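Local coordinates for hydroxymethyldihydropterin pyrophosphokinase-dihydropteroate synthase, putative (Plasmodium vivax, PDB 5Z79), which catalyses two successive steps of folate synthesis, pyrophosphorylation of 6-hydroxymethyl-7,8-dihydropterin and condensation of the resulting diphosphate with 4-aminobenzoate to give dihydropteroate, at residues 119-124 with 218-223; 359-364 with 403-408; 10-15 with 166-171. All blocks are in the same frame, centred on the assembly; numbering follows the deposited sequence.

Contact 1 of 3, residues 119-124 with 218-223; sequences SIIREV and IFEKSI
Arg122 and Glu220 form a salt bridge across this contact. Arg122 NE donates to Glu220 OE2 over 3.0 Å, with an N-H...O angle of 156°. The oxygen receives it on its syn lone pair and lies close to the guanidinium plane. The two flat groups are nearly perpendicular, and the carboxylate meets the guanidinium through one oxygen and not as a two-pronged pair. Glu220 reaches it through a bend about the CB-CG bond (chi2 -54°), which folds the carboxylate back toward the loop. Val124 CG2 lies over one face of the guanidinium, near its rim, and also touches the backbone of strand 218-220, with Phe219 N 3.8 Å away. Beside the ion pair the contact is apolar. Ile121 CG2 meets Ile218 CG2 at 4.1 Å, the two side chains crossing at about a right angle. The same methyl of Ile121 lies 4.2 Å from Glu220 CG. Ile218 CG1 rests 3.9 Å from Arg122 O. Strand 218-220 pairs with strand 262-264 in a two-stranded antiparallel sheet of the HPPK part. Leu262 of the partner strand touches both Ile121 and Ile218, and Leu175 of helix 174-188 also packs on Ile121. The loop is tied in further by Thr217, just before the strand. Its backbone bonds to Val124, and its N bonds to Glu123 OE1.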
loop_
_atom_site.group_PDB
_atom_site.type_symbol
_atom_site.label_atom_id
_atom_site.label_comp_id
_atom_site.label_asym_id
_atom_site.label_seq_id
_atom_site.Cartn_x
_atom_site.Cartn_y
_atom_site.Cartn_z
ATOM N N SER A 119 -13.439 -36.424 42.430
ATOM C CA SER A 119 -14.213 -35.262 42.836
ATOM C C SER A 119 -14.731 -35.433 44.241
ATOM O O SER A 119 -15.531 -36.323 44.482
ATOM C CB SER A 119 -15.396 -35.009 41.892
ATOM O OG SER A 119 -16.101 -33.838 42.282
ATOM N N ILE A 120 -14.303 -34.584 45.165
ATOM C CA ILE A 120 -14.972 -34.520 46.451
ATOM C C ILE A 120 -16.444 -34.292 46.206
ATOM O O ILE A 120 -17.259 -35.115 46.621
ATOM C CB ILE A 120 -14.453 -33.410 47.370
ATOM C CG1 ILE A 120 -13.148 -33.839 48.069
ATOM C CG2 ILE A 120 -15.484 -33.079 48.440
ATOM C CD1 ILE A 120 -11.880 -33.312 47.419
ATOM N N ILE A 121 -16.787 -33.201 45.523
ATOM C CA ILE A 121 -18.193 -32.898 45.233
ATOM C C ILE A 121 -18.850 -33.909 44.267
ATOM O O ILE A 121 -18.210 -34.420 43.358
ATOM C CB ILE A 121 -18.360 -31.439 44.714
ATOM C CG1 ILE A 121 -18.125 -30.476 45.843
ATOM C CG2 ILE A 121 -19.773 -31.172 44.177
ATOM C CD1 ILE A 121 -17.927 -29.080 45.348
ATOM N N ARG A 122 -20.139 -34.157 44.483
ATOM C CA ARG A 122 -20.943 -35.078 43.667
ATOM C C ARG A 122 -20.932 -34.750 42.152
ATOM O O ARG A 122 -21.363 -33.676 41.733
ATOM C CB ARG A 122 -22.387 -35.116 44.226
ATOM C CG ARG A 122 -23.390 -35.918 43.417
ATOM C CD ARG A 122 -24.824 -35.724 43.912
ATOM N NE ARG A 122 -25.655 -34.819 43.078
ATOM C CZ ARG A 122 -26.620 -35.188 42.212
ATOM N NH1 ARG A 122 -26.922 -36.471 42.010
ATOM N NH2 ARG A 122 -27.301 -34.255 41.539
ATOM N N GLU A 123 -20.444 -35.691 41.347
ATOM C CA GLU A 123 -20.527 -35.625 39.888
ATOM C C GLU A 123 -21.907 -36.070 39.364
ATOM O O GLU A 123 -22.708 -36.614 40.086
ATOM C CB GLU A 123 -19.411 -36.464 39.243
ATOM C CG GLU A 123 -18.054 -35.775 39.217
ATOM C CD GLU A 123 -17.090 -36.381 38.191
ATOM O OE1 GLU A 123 -16.943 -35.829 37.055
ATOM O OE2 GLU A 123 -16.485 -37.434 38.517
ATOM N N VAL A 124 -22.160 -35.839 38.092
ATOM C CA VAL A 124 -23.470 -36.022 37.478
ATOM C C VAL A 124 -23.248 -36.585 36.059
ATOM O O VAL A 124 -22.187 -36.351 35.459
ATOM C CB VAL A 124 -24.212 -34.660 37.451
ATOM C CG1 VAL A 124 -25.367 -34.636 36.470
ATOM C CG2 VAL A 124 -24.694 -34.284 38.845
ATOM N N ILE A 218 -20.341 -31.533 36.895
ATOM C CA ILE A 218 -21.031 -31.276 38.161
ATOM C C ILE A 218 -22.264 -30.370 37.960
ATOM O O ILE A 218 -22.199 -29.377 37.252
ATOM C CB ILE A 218 -20.046 -30.579 39.155
ATOM C CG1 ILE A 218 -18.923 -31.543 39.577
ATOM C CG2 ILE A 218 -20.790 -29.987 40.350
ATOM C CD1 ILE A 218 -17.719 -30.893 40.201
ATOM N N PHE A 219 -23.373 -30.705 38.610
ATOM C CA PHE A 219 -24.494 -29.774 38.743
ATOM C C PHE A 219 -25.204 -29.868 40.105
ATOM O O PHE A 219 -25.968 -30.793 40.364
ATOM C CB PHE A 219 -25.483 -29.973 37.614
ATOM C CG PHE A 219 -26.339 -28.771 37.350
ATOM C CD1 PHE A 219 -27.325 -28.382 38.249
ATOM C CD2 PHE A 219 -26.168 -28.037 36.210
ATOM C CE1 PHE A 219 -28.123 -27.284 38.013
ATOM C CE2 PHE A 219 -26.962 -26.938 35.965
ATOM C CZ PHE A 219 -27.943 -26.561 36.869
ATOM N N GLU A 220 -24.936 -28.888 40.962
ATOM C CA GLU A 220 -25.567 -28.785 42.255
ATOM C C GLU A 220 -26.523 -27.619 42.178
ATOM O O GLU A 220 -26.108 -26.498 42.023
ATOM C CB GLU A 220 -24.519 -28.626 43.376
ATOM C CG GLU A 220 -23.680 -29.879 43.629
ATOM C CD GLU A 220 -24.503 -31.144 43.904
ATOM O OE1 GLU A 220 -25.301 -31.137 44.856
ATOM O OE2 GLU A 220 -24.355 -32.145 43.162
ATOM N N LYS A 221 -27.810 -27.915 42.289
ATOM C CA LYS A 221 -28.880 -27.034 41.810
ATOM C C LYS A 221 -29.200 -25.925 42.769
ATOM O O LYS A 221 -29.605 -24.846 42.331
ATOM C CB LYS A 221 -30.185 -27.807 41.544
ATOM C CG LYS A 221 -30.238 -28.622 40.261
ATOM C CD LYS A 221 -31.267 -29.740 40.359
ATOM C CE LYS A 221 -30.723 -30.863 41.254
ATOM N NZ LYS A 221 -31.768 -31.747 41.859
ATOM N N SER A 222 -29.076 -26.190 44.064
ATOM C CA SER A 222 -29.462 -25.210 45.058
ATOM C C SER A 222 -28.559 -25.283 46.263
ATOM O O SER A 222 -28.838 -26.009 47.195
ATOM C CB SER A 222 -30.906 -25.417 45.475
ATOM O OG SER A 222 -31.324 -24.352 46.309
ATOM N N ILE A 223 -27.470 -24.526 46.218
ATOM C CA ILE A 223 -26.459 -24.462 47.277
ATOM C C ILE A 223 -26.807 -23.369 48.268
ATOM O O ILE A 223 -27.153 -22.275 47.842
ATOM C CB ILE A 223 -25.105 -24.121 46.651
ATOM C CG1 ILE A 223 -24.683 -25.254 45.742
ATOM C CG2 ILE A 223 -24.040 -23.888 47.705
ATOM C CD1 ILE A 223 -23.284 -25.078 45.221
#

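Contact 2 of 3, residues 359-364 with 403-408; sequences KAVERM and KLFKEE
Helices 357-369 and 394-418 pack here through Val361 and Phe405, whose CA atoms are 5.8 Å apart; the short axes approach to 9.7 Å and cross at -56°. No hydrogen bond joins the two segments, and the contact is made mainly by side chains of both helices. Met364 sends its terminal methyl over one face of the Phe405 ring. Met364 CE is 3.7 Å from the ring centroid and 17° off the ring normal, displaced toward the CG side, with Phe405 CG itself 3.5 Å away. This is a CH-pi contact. The sulfur takes a more oblique place, with Met364 SD 4.7 Å from the Phe405 centroid, and adds a Met-aromatic contact. A turn at the last torsion of Met364 (chi3 70°) brings the methyl down onto the ring. Both segments belong to the pterin-binding, TIM-barrel-like DHPS part, where helices lie outside a core of parallel strands. Met364 and Phe405 also touch the strands: both meet Ile451 of strand 450-454, and Met364 also meets Ile375 and Ile377 of strand 374-378. Val361 uses both methyls. Val361 CG2 lies 3.6 Å from Leu404 CD2, while Val361 CG1 sits at the edge of the Phe405 ring, 4.3 Å from Phe405 CD1. Glu408 adds only its aliphatic CG, which borders Val361 CG1. The ring of Phe365, next along the first helix, also meets Phe405.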
loop_
_atom_site.group_PDB
_atom_site.type_symbol
_atom_site.label_atom_id
_atom_site.label_comp_id
_atom_site.label_asym_id
_atom_site.label_seq_id
_atom_site.Cartn_x
_atom_site.Cartn_y
_atom_site.Cartn_z
ATOM N N LYS A 359 20.576 16.771 27.242
ATOM C CA LYS A 359 20.293 16.657 25.851
ATOM C C LYS A 359 19.427 15.433 25.622
ATOM O O LYS A 359 18.383 15.498 24.976
ATOM C CB LYS A 359 21.596 16.536 25.094
ATOM C CG LYS A 359 22.509 17.711 25.371
ATOM C CD LYS A 359 23.688 17.827 24.428
ATOM C CE LYS A 359 24.498 19.044 24.851
ATOM N NZ LYS A 359 25.709 19.323 24.024
ATOM N N ALA A 360 19.831 14.307 26.176
ATOM C CA ALA A 360 19.067 13.098 25.935
ATOM C C ALA A 360 17.630 13.207 26.444
ATOM O O ALA A 360 16.711 12.658 25.842
ATOM C CB ALA A 360 19.758 11.908 26.545
ATOM N N VAL A 361 17.427 13.928 27.538
ATOM C CA VAL A 361 16.070 14.147 28.029
ATOM C C VAL A 361 15.284 15.160 27.212
ATOM O O VAL A 361 14.091 14.979 27.055
ATOM C CB VAL A 361 16.039 14.590 29.494
ATOM C CG1 VAL A 361 14.633 15.022 29.900
ATOM C CG2 VAL A 361 16.466 13.453 30.374
ATOM N N GLU A 362 15.933 16.217 26.718
ATOM C CA GLU A 362 15.290 17.110 25.729
ATOM C C GLU A 362 14.820 16.302 24.515
ATOM O O GLU A 362 13.689 16.444 24.079
ATOM C CB GLU A 362 16.218 18.242 25.294
ATOM C CG GLU A 362 16.535 19.238 26.404
ATOM C CD GLU A 362 17.670 20.212 26.048
ATOM O OE1 GLU A 362 18.235 20.154 24.918
ATOM O OE2 GLU A 362 18.004 21.075 26.903
ATOM N N ARG A 363 15.685 15.415 24.030
ATOM C CA ARG A 363 15.411 14.591 22.860
ATOM C C ARG A 363 14.176 13.710 23.004
ATOM O O ARG A 363 13.484 13.421 22.030
ATOM C CB ARG A 363 16.621 13.716 22.592
ATOM C CG ARG A 363 16.428 12.714 21.476
ATOM C CD ARG A 363 15.967 13.385 20.201
ATOM N NE ARG A 363 15.671 12.458 19.109
ATOM C CZ ARG A 363 15.051 12.824 17.990
ATOM N NH1 ARG A 363 14.665 14.085 17.813
ATOM N NH2 ARG A 363 14.815 11.939 17.037
ATOM N N MET A 364 13.944 13.245 24.230
ATOM C CA MET A 364 12.761 12.488 24.598
ATOM C C MET A 364 11.518 13.355 24.629
ATOM O O MET A 364 10.422 12.868 24.527
ATOM C CB MET A 364 12.958 11.899 25.991
ATOM C CG MET A 364 13.966 10.751 26.069
ATOM S SD MET A 364 14.259 10.114 27.743
ATOM C CE MET A 364 12.707 9.297 28.138
ATOM N N LYS A 403 15.942 8.637 35.146
ATOM C CA LYS A 403 15.582 9.299 36.401
ATOM C C LYS A 403 15.381 10.769 36.229
ATOM O O LYS A 403 14.486 11.330 36.816
ATOM C CB LYS A 403 16.680 9.108 37.435
ATOM C CG LYS A 403 16.635 7.761 38.120
ATOM C CD LYS A 403 17.700 7.646 39.178
ATOM C CE LYS A 403 17.317 6.570 40.166
ATOM N NZ LYS A 403 18.399 6.315 41.152
ATOM N N LEU A 404 16.233 11.410 35.443
ATOM C CA LEU A 404 15.993 12.805 35.075
ATOM C C LEU A 404 14.639 12.974 34.404
ATOM O O LEU A 404 13.868 13.851 34.772
ATOM C CB LEU A 404 17.099 13.332 34.159
ATOM C CG LEU A 404 17.028 14.790 33.738
ATOM C CD1 LEU A 404 16.847 15.727 34.905
ATOM C CD2 LEU A 404 18.306 15.100 33.004
ATOM N N PHE A 405 14.342 12.122 33.434
ATOM C CA PHE A 405 13.104 12.254 32.698
ATOM C C PHE A 405 11.906 12.156 33.595
ATOM O O PHE A 405 10.911 12.836 33.372
ATOM C CB PHE A 405 12.964 11.166 31.664
ATOM C CG PHE A 405 11.656 11.203 30.941
ATOM C CD1 PHE A 405 11.430 12.147 29.948
ATOM C CD2 PHE A 405 10.655 10.318 31.256
ATOM C CE1 PHE A 405 10.224 12.203 29.275
ATOM C CE2 PHE A 405 9.446 10.358 30.594
ATOM C CZ PHE A 405 9.229 11.297 29.598
ATOM N N LYS A 406 11.983 11.276 34.584
ATOM C CA LYS A 406 10.882 11.125 35.515
ATOM C C LYS A 406 10.740 12.364 36.394
ATOM O O LYS A 406 9.628 12.850 36.659
ATOM C CB LYS A 406 11.120 9.901 36.373
ATOM C CG LYS A 406 10.151 9.731 37.521
ATOM C CD LYS A 406 10.573 8.537 38.334
ATOM C CE LYS A 406 9.438 8.002 39.165
ATOM N NZ LYS A 406 9.932 7.727 40.530
ATOM N N GLU A 407 11.890 12.841 36.856
ATOM C CA GLU A 407 11.980 14.056 37.609
ATOM C C GLU A 407 11.341 15.140 36.740
ATOM O O GLU A 407 10.421 15.813 37.171
ATOM C CB GLU A 407 13.453 14.316 37.970
ATOM C CG GLU A 407 13.862 15.738 38.392
ATOM C CD GLU A 407 13.353 16.157 39.767
ATOM O OE1 GLU A 407 12.691 15.317 40.424
ATOM O OE2 GLU A 407 13.627 17.327 40.182
ATOM N N GLU A 408 11.760 15.281 35.494
ATOM C CA GLU A 408 11.178 16.329 34.658
ATOM C C GLU A 408 9.656 16.187 34.413
ATOM O O GLU A 408 8.911 17.148 34.595
ATOM C CB GLU A 408 11.940 16.429 33.334
ATOM C CG GLU A 408 13.274 17.157 33.440
ATOM C CD GLU A 408 13.129 18.667 33.590
ATOM O OE1 GLU A 408 11.999 19.179 33.434
ATOM O OE2 GLU A 408 14.142 19.356 33.857
#

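Contact 3 of 3, residues 10-15 with 166-171; sequences TPRNIA and VVRTFV
Strands 13-21 and 160-169 are antiparallel neighbours in the central sheet of the HPPK part, and this contact is the end of their pairing. Asn13 faces Thr169 and Ala15 faces Val167 as hydrogen-bonded pairs. Ile14 and Arg168 between them form a non-hydrogen-bonded pair. Asn13 N bonds to Thr169 O at 2.9 Å, and Ala15 N and Val167 O are also 2.9 Å apart. Val167 N returns a bond to Ala15 O. Thr169 N also faces Asn13 O, at a separation too short to be trusted at this resolution. At the end of the pairing the Asn13 side chain adds a bond to the backbone: Asn13 ND2 donates to Val171 O over 3.0 Å, with an N-H...O angle of 161° and the acceptor in the amide plane. Its other end, OD1, accepts from Asn214 ND2. Thr169 CG2 packs 3.6 Å from Asn13 CB. Thr169 OG1 turns to Leu42 O, beside the sheet's next strand, 43-54. In the six-stranded antiparallel sheet, strand 13-21 lies between 207-213 and 160-169. Helix 174-188 covers the face bearing Ala15 and Thr169 through Met177, while helix 105-111 covers Ile14 and Arg168. Arg12 runs obliquely past Arg168, with Arg12 CB 3.7 Å from Arg168 CG. Bends at chi2 and chi3 lay its guanidinium over Phe170 CB, which is 3.8 Å from Arg12 NH1. A water donates to Arg168 O and accepts from Arg168 NE and, weakly, from Arg12 NE. Glu96 pairs with Arg12 NH2, which probably offsets the nearness of the two arginines.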
loop_
_atom_site.group_PDB
_atom_site.type_symbol
_atom_site.label_atom_id
_atom_site.label_comp_id
_atom_site.label_asym_id
_atom_site.label_seq_id
_atom_site.Cartn_x
_atom_site.Cartn_y
_atom_site.Cartn_z
ATOM N N THR A 10 -0.599 -36.053 46.644
ATOM C CA THR A 10 -1.471 -34.853 46.300
ATOM C C THR A 10 -0.961 -34.007 45.126
ATOM O O THR A 10 -0.244 -33.008 45.338
ATOM C CB THR A 10 -1.690 -33.950 47.544
ATOM N N PRO A 11 -1.357 -34.385 43.886
ATOM C CA PRO A 11 -1.150 -33.471 42.747
ATOM C C PRO A 11 -2.158 -32.317 42.732
ATOM O O PRO A 11 -3.274 -32.433 43.287
ATOM C CB PRO A 11 -1.332 -34.374 41.513
ATOM C CG PRO A 11 -2.129 -35.560 41.978
ATOM C CD PRO A 11 -2.027 -35.641 43.481
ATOM N N ARG A 12 -1.786 -31.261 42.045
ATOM C CA ARG A 12 -2.596 -30.100 41.966
ATOM C C ARG A 12 -3.670 -30.142 40.978
ATOM O O ARG A 12 -3.594 -30.821 40.008
ATOM C CB ARG A 12 -1.754 -28.965 41.492
ATOM C CG ARG A 12 -0.483 -28.747 42.223
ATOM C CD ARG A 12 -0.813 -27.945 43.434
ATOM N NE ARG A 12 0.239 -27.024 43.771
ATOM C CZ ARG A 12 0.664 -26.843 44.999
ATOM N NH1 ARG A 12 0.134 -27.537 45.974
ATOM N NH2 ARG A 12 1.608 -25.966 45.243
ATOM N N ASN A 13 -4.656 -29.322 41.184
ATOM C CA ASN A 13 -5.764 -29.324 40.234
ATOM C C ASN A 13 -5.578 -28.206 39.215
ATOM O O ASN A 13 -4.877 -27.223 39.462
ATOM C CB ASN A 13 -7.104 -29.199 40.954
ATOM C CG ASN A 13 -7.365 -30.354 41.900
ATOM O OD1 ASN A 13 -7.225 -31.513 41.535
ATOM N ND2 ASN A 13 -7.766 -30.036 43.119
ATOM N N ILE A 14 -6.211 -28.407 38.060
ATOM C CA ILE A 14 -6.168 -27.528 36.889
ATOM C C ILE A 14 -7.537 -26.915 36.756
ATOM O O ILE A 14 -8.496 -27.632 36.661
ATOM C CB ILE A 14 -5.929 -28.386 35.645
ATOM C CG1 ILE A 14 -4.500 -28.974 35.681
ATOM C CG2 ILE A 14 -6.254 -27.632 34.366
ATOM C CD1 ILE A 14 -3.381 -27.979 35.868
ATOM N N ALA A 15 -7.645 -25.604 36.785
ATOM C CA ALA A 15 -8.930 -24.981 36.592
ATOM C C ALA A 15 -8.760 -23.987 35.497
ATOM O O ALA A 15 -7.656 -23.555 35.243
ATOM C CB ALA A 15 -9.407 -24.288 37.843
ATOM N N VAL A 166 -5.554 -20.293 32.493
ATOM C CA VAL A 166 -5.354 -21.634 33.098
ATOM C C VAL A 166 -4.550 -21.536 34.385
ATOM O O VAL A 166 -3.441 -20.999 34.346
ATOM C CB VAL A 166 -4.537 -22.570 32.211
ATOM C CG1 VAL A 166 -4.115 -23.805 32.985
ATOM C CG2 VAL A 166 -5.350 -23.009 31.035
ATOM N N VAL A 167 -5.104 -22.073 35.484
ATOM C CA VAL A 167 -4.457 -22.121 36.808
ATOM C C VAL A 167 -4.172 -23.542 37.325
ATOM O O VAL A 167 -5.084 -24.349 37.463
ATOM C CB VAL A 167 -5.346 -21.492 37.888
ATOM C CG1 VAL A 167 -4.528 -21.251 39.140
ATOM C CG2 VAL A 167 -5.987 -20.216 37.397
ATOM N N ARG A 168 -2.913 -23.832 37.643
ATOM C CA ARG A 168 -2.526 -25.021 38.450
ATOM C C ARG A 168 -2.808 -24.691 39.909
ATOM O O ARG A 168 -2.163 -23.825 40.475
ATOM C CB ARG A 168 -1.035 -25.292 38.282
ATOM C CG ARG A 168 -0.575 -26.656 38.790
ATOM C CD ARG A 168 0.959 -26.723 38.885
ATOM N NE ARG A 168 1.455 -25.719 39.828
ATOM C CZ ARG A 168 2.686 -25.206 39.850
ATOM N NH1 ARG A 168 3.608 -25.607 38.977
ATOM N NH2 ARG A 168 2.991 -24.269 40.753
ATOM N N THR A 169 -3.781 -25.336 40.520
ATOM C CA THR A 169 -4.351 -24.779 41.729
ATOM C C THR A 169 -4.224 -25.728 42.898
ATOM O O THR A 169 -4.227 -26.933 42.729
ATOM C CB THR A 169 -5.827 -24.421 41.515
ATOM O OG1 THR A 169 -6.269 -23.514 42.517
ATOM C CG2 THR A 169 -6.681 -25.649 41.557
ATOM N N PHE A 170 -4.120 -25.146 44.088
ATOM C CA PHE A 170 -4.042 -25.877 45.320
ATOM C C PHE A 170 -5.367 -25.842 46.055
ATOM O O PHE A 170 -5.439 -26.213 47.232
ATOM C CB PHE A 170 -2.935 -25.307 46.190
ATOM C CG PHE A 170 -2.998 -23.842 46.354
ATOM C CD1 PHE A 170 -4.024 -23.251 47.057
ATOM C CD2 PHE A 170 -2.018 -23.034 45.799
ATOM C CE1 PHE A 170 -4.076 -21.860 47.207
ATOM C CE2 PHE A 170 -2.052 -21.644 45.938
ATOM C CZ PHE A 170 -3.083 -21.051 46.650
ATOM N N VAL A 171 -6.426 -25.410 45.373
ATOM C CA VAL A 171 -7.767 -25.496 45.941
ATOM C C VAL A 171 -8.295 -26.872 45.642
ATOM O O VAL A 171 -8.129 -27.370 44.538
ATOM C CB VAL A 171 -8.740 -24.476 45.355
ATOM C CG1 VAL A 171 -10.094 -24.609 46.044
ATOM C CG2 VAL A 171 -8.195 -23.073 45.511
HETATM O O HOH W 1 -0.509 -25.001 42.103
#

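Overall arrangement
Contacts 1 and 3 belong to the HPPK part, with centres about 18 Å apart, and contact 2 to the DHPS part, on the opposite side of the chain's centre. Contact 3 is buried and rests chiefly on backbone bonds within the central sheet. Contact 1 is only partly buried: a loop lies against a short strand, joined by one ion pair beside apolar packing. Contact 2 is buried too, but through side-chain packing, without a hydrogen bond between the segments. Helix 174-188 touches both contacts 1 and 3, with Leu175 at the first and Met177 at the second. Their segments alternate along the chain, whereas contact 2 follows both in sequence.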